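Local atomic coordinates of leucyl-tRNA synthetase subunit alpha (Aquifex aeolicus, PDB entry 3O0A), a protein that ligates leucine to its tRNA at the expense of ATP, the hydrolytic CP1 domain crystallised here probably clearing wrongly charged tRNA by editing. Residues 104-110 and 123-129. Sequence-based numbering, arbitrary orientation.
Sequences KEGVFLG and PVWSANY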
ATOM      1  N   LYS A 104      -5.911  -5.205  15.401  1.00 35.56           N
ATOM      2  CA  LYS A 104      -5.641  -4.204  14.360  1.00 31.83           C
ATOM      3  C   LYS A 104      -6.909  -3.458  13.962  1.00 29.36           C
ATOM      4  O   LYS A 104      -7.989  -4.051  13.911  1.00 30.21           O
ATOM      5  CB  LYS A 104      -5.070  -4.899  13.138  1.00 32.01           C
ATOM      6  CG  LYS A 104      -3.827  -5.684  13.443  1.00 33.78           C
ATOM      7  CD  LYS A 104      -3.211  -6.236  12.198  1.00 33.95           C
ATOM      8  CE  LYS A 104      -1.751  -6.516  12.454  1.00 35.96           C
ATOM      9  NZ  LYS A 104      -0.965  -5.268  12.284  1.00 33.85           N
ATOM     10  N   GLU A 105      -6.778  -2.162  13.686  1.00 25.78           N
ATOM     11  CA  GLU A 105      -7.926  -1.339  13.319  1.00 22.77           C
ATOM     12  C   GLU A 105      -7.578  -0.494  12.108  1.00 20.15           C
ATOM     13  O   GLU A 105      -6.493   0.082  12.040  1.00 18.31           O
ATOM     14  CB  GLU A 105      -8.379  -0.425  14.469  1.00 23.17           C
ATOM     15  CG  GLU A 105      -9.751   0.240  14.187  1.00 23.12           C
ATOM     16  CD  GLU A 105     -10.227   1.222  15.258  1.00 23.82           C
ATOM     17  OE1 GLU A 105      -9.644   1.253  16.367  1.00 24.16           O
ATOM     18  OE2 GLU A 105     -11.212   1.958  14.985  1.00 25.87           O
ATOM     19  N   GLY A 106      -8.506  -0.436  11.163  1.00 18.14           N
ATOM     20  CA  GLY A 106      -8.346   0.434  10.006  1.00 16.64           C
ATOM     21  C   GLY A 106      -9.651   0.817   9.337  1.00 15.72           C
ATOM     22  O   GLY A 106     -10.735   0.368   9.723  1.00 16.60           O
ATOM     23  N   VAL A 107      -9.531   1.642   8.307  1.00 14.43           N
ATOM     24  CA  VAL A 107     -10.682   2.187   7.600  1.00 14.06           C
ATOM     25  C   VAL A 107     -10.345   2.301   6.118  1.00 13.29           C
ATOM     26  O   VAL A 107      -9.198   2.600   5.757  1.00 12.47           O
ATOM     27  CB  VAL A 107     -11.111   3.572   8.155  1.00 14.26           C
ATOM     28  CG1 VAL A 107     -11.690   3.442   9.566  1.00 16.16           C
ATOM     29  CG2 VAL A 107      -9.963   4.590   8.120  1.00 13.12           C
ATOM     30  N   PHE A 108     -11.328   2.028   5.269  1.00 12.70           N
ATOM     31  CA  PHE A 108     -11.118   2.089   3.812  1.00 12.85           C
ATOM     32  C   PHE A 108     -11.312   3.533   3.369  1.00 11.80           C
ATOM     33  O   PHE A 108     -12.300   4.169   3.755  1.00 12.62           O
ATOM     34  CB  PHE A 108     -12.110   1.150   3.120  1.00 13.96           C
ATOM     35  CG  PHE A 108     -12.111   1.211   1.608  1.00 13.55           C
ATOM     36  CD1 PHE A 108     -10.925   1.251   0.872  1.00 13.02           C
ATOM     37  CD2 PHE A 108     -13.331   1.185   0.924  1.00 15.21           C
ATOM     38  CE1 PHE A 108     -10.961   1.295  -0.527  1.00 12.72           C
ATOM     39  CE2 PHE A 108     -13.389   1.215  -0.463  1.00 16.29           C
ATOM     40  CZ  PHE A 108     -12.197   1.267  -1.203  1.00 12.13           C
ATOM     41  N   LEU A 109     -10.370   4.042   2.575  1.00 11.31           N
ATOM     42  CA  LEU A 109     -10.434   5.425   2.089  1.00 10.65           C
ATOM     43  C   LEU A 109     -11.274   5.620   0.820  1.00 11.39           C
ATOM     44  O   LEU A 109     -11.518   6.754   0.401  1.00 11.70           O
ATOM     45  CB  LEU A 109      -9.014   5.985   1.903  1.00 10.15           C
ATOM     46  CG  LEU A 109      -8.100   5.914   3.137  1.00  9.71           C
ATOM     47  CD1 LEU A 109      -6.766   6.651   2.832  1.00 10.38           C
ATOM     48  CD2 LEU A 109      -8.763   6.443   4.442  1.00 11.83           C
ATOM     49  N   GLY A 110     -11.721   4.522   0.213  1.00 11.33           N
ATOM     50  CA  GLY A 110     -12.645   4.601  -0.913  1.00 11.79           C
ATOM     51  C   GLY A 110     -11.994   4.819  -2.269  1.00 11.36           C
ATOM     52  O   GLY A 110     -12.679   5.094  -3.254  1.00 12.48           O
ATOM     53  N   PRO A 123      -7.107  -1.519  -3.066  1.00 13.01           N
ATOM     54  CA  PRO A 123      -7.739  -0.531  -2.185  1.00 12.77           C
ATOM     55  C   PRO A 123      -6.771   0.148  -1.218  1.00 12.17           C
ATOM     56  O   PRO A 123      -5.831  -0.483  -0.720  1.00 12.55           O
ATOM     57  CB  PRO A 123      -8.778  -1.361  -1.421  1.00 13.77           C
ATOM     58  CG  PRO A 123      -8.210  -2.736  -1.410  1.00 13.44           C
ATOM     59  CD  PRO A 123      -7.529  -2.894  -2.731  1.00 13.69           C
ATOM     60  N   VAL A 124      -7.004   1.438  -0.974  1.00 11.27           N
ATOM     61  CA  VAL A 124      -6.202   2.209  -0.039  1.00 11.00           C
ATOM     62  C   VAL A 124      -6.945   2.369   1.282  1.00 11.08           C
ATOM     63  O   VAL A 124      -8.073   2.861   1.305  1.00 11.13           O
ATOM     64  CB  VAL A 124      -5.826   3.585  -0.605  1.00 10.44           C
ATOM     65  CG1 VAL A 124      -4.823   4.290   0.328  1.00 10.59           C
ATOM     66  CG2 VAL A 124      -5.231   3.435  -2.000  1.00 10.80           C
ATOM     67  N   TRP A 125      -6.275   1.945   2.352  1.00 11.42           N
ATOM     68  CA  TRP A 125      -6.761   1.977   3.729  1.00 12.01           C
ATOM     69  C   TRP A 125      -5.873   2.869   4.603  1.00 11.35           C
ATOM     70  O   TRP A 125      -4.764   3.245   4.208  1.00 11.15           O
ATOM     71  CB  TRP A 125      -6.731   0.549   4.284  1.00 13.00           C
ATOM     72  CG  TRP A 125      -7.798  -0.322   3.753  1.00 14.60           C
ATOM     73  CD1 TRP A 125      -7.940  -0.787   2.467  1.00 14.33           C
ATOM     74  CD2 TRP A 125      -8.889  -0.852   4.496  1.00 15.95           C
ATOM     75  NE1 TRP A 125      -9.071  -1.572   2.372  1.00 15.87           N
ATOM     76  CE2 TRP A 125      -9.673  -1.624   3.601  1.00 15.78           C
ATOM     77  CE3 TRP A 125      -9.292  -0.742   5.831  1.00 16.39           C
ATOM     78  CZ2 TRP A 125     -10.828  -2.289   4.008  1.00 16.85           C
ATOM     79  CZ3 TRP A 125     -10.454  -1.396   6.234  1.00 17.28           C
ATOM     80  CH2 TRP A 125     -11.207  -2.155   5.324  1.00 16.80           C
ATOM     81  N   SER A 126      -6.375   3.239   5.779  1.00 11.72           N
ATOM     82  CA  SER A 126      -5.518   3.751   6.849  1.00 12.00           C
ATOM     83  C   SER A 126      -5.631   2.766   8.000  1.00 13.13           C
ATOM     84  O   SER A 126      -6.693   2.163   8.192  1.00 13.81           O
ATOM     85  CB  SER A 126      -5.942   5.151   7.290  1.00 11.49           C
ATOM     86  OG  SER A 126      -5.033   5.712   8.224  1.00 13.52           O
ATOM     87  N   ALA A 127      -4.541   2.578   8.743  1.00 13.57           N
ATOM     88  CA  ALA A 127      -4.534   1.607   9.860  1.00 14.68           C
ATOM     89  C   ALA A 127      -3.623   1.989  11.018  1.00 14.93           C
ATOM     90  O   ALA A 127      -2.651   2.717  10.829  1.00 15.23           O
ATOM     91  CB  ALA A 127      -4.205   0.203   9.355  1.00 15.46           C
ATOM     92  N   ASN A 128      -3.956   1.509  12.221  1.00 16.75           N
ATOM     93  CA  ASN A 128      -3.205   1.865  13.433  1.00 17.95           C
ATOM     94  C   ASN A 128      -1.778   1.328  13.463  1.00 18.90           C
ATOM     95  O   ASN A 128      -0.873   1.977  14.005  1.00 20.44           O
ATOM     96  CB  ASN A 128      -3.958   1.472  14.712  1.00 19.07           C
ATOM     97  CG  ASN A 128      -4.193  -0.027  14.836  1.00 19.19           C
ATOM     98  OD1 ASN A 128      -4.029  -0.786  13.878  1.00 18.66           O
ATOM     99  ND2 ASN A 128      -4.595  -0.456  16.036  1.00 21.51           N
ATOM    100  N   TYR A 129      -1.565   0.164  12.851  1.00 19.26           N
ATOM    101  CA  TYR A 129      -0.267  -0.520  12.948  1.00 19.38           C
ATOM    102  C   TYR A 129       0.840   0.089  12.071  1.00 18.84           C
ATOM    103  O   TYR A 129       2.018  -0.263  12.205  1.00 18.59           O
ATOM    104  CB  TYR A 129      -0.434  -2.031  12.699  1.00 20.37           C
ATOM    105  CG  TYR A 129      -0.609  -2.454  11.247  1.00 20.24           C
ATOM    106  CD1 TYR A 129      -1.863  -2.402  10.619  1.00 21.14           C
ATOM    107  CD2 TYR A 129       0.469  -2.947  10.512  1.00 20.47           C
ATOM    108  CE1 TYR A 129      -2.027  -2.800   9.279  1.00 19.63           C
ATOM    109  CE2 TYR A 129       0.315  -3.346   9.170  1.00 19.74           C
ATOM    110  CZ  TYR A 129      -0.926  -3.284   8.567  1.00 20.39           C
ATOM    111  OH  TYR A 129      -1.071  -3.690   7.254  1.00 20.54           O
TER
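Strands 106-114 and 121-127 form a beta hairpin in the CP1 editing domain, and F108 lies against W125 on one face of it. V107 and S126 make a hydrogen-bonded pair, with V107 N to S126 O and S126 N to V107 O both 2.9 Å. Non-hydrogen-bonded pairs flank it, G106 with A127 and F108 with W125. L109 N adds a bond to V124 O.

With its CG anti to the carbonyl carbon (chi1 -74°), W125 leans its indole over the V107-F108 backbone, CE3 close to V107 C and O. F108 CB then lies over the face of the six-membered ring, 3.8 Å from the centroid, as a CH-pi contact. The F108 ring and the five-membered ring of W125 meet obliquely, their planes 35° apart. F108 CE1 goes on to touch P123 CB at 3.6 Å.

Beyond the ladder, N128 holds E105 twice. N128 N binds E105 O at 2.9 Å. E105 N gives a straight bond to N128 OD1 at 3.1 Å, but approaches from above the amide carbonyl plane. K104 bends at its last torsion (chi4 -83°) and puts NZ over one face of the Y129 ring, displaced toward CG, 3.4 Å from the centroid, as a cation-pi pair.

Strand 106-114 is an edge strand of a four-stranded mixed sheet, and 121-127 continues it to strand 55-58. V107 and S126 pack on F86 of helix 80-91, whose K89 forms a salt bridge with E105. Helix 147-156 meets W125 through Y156, and its D149 hydrogen-bonds Y129 OH.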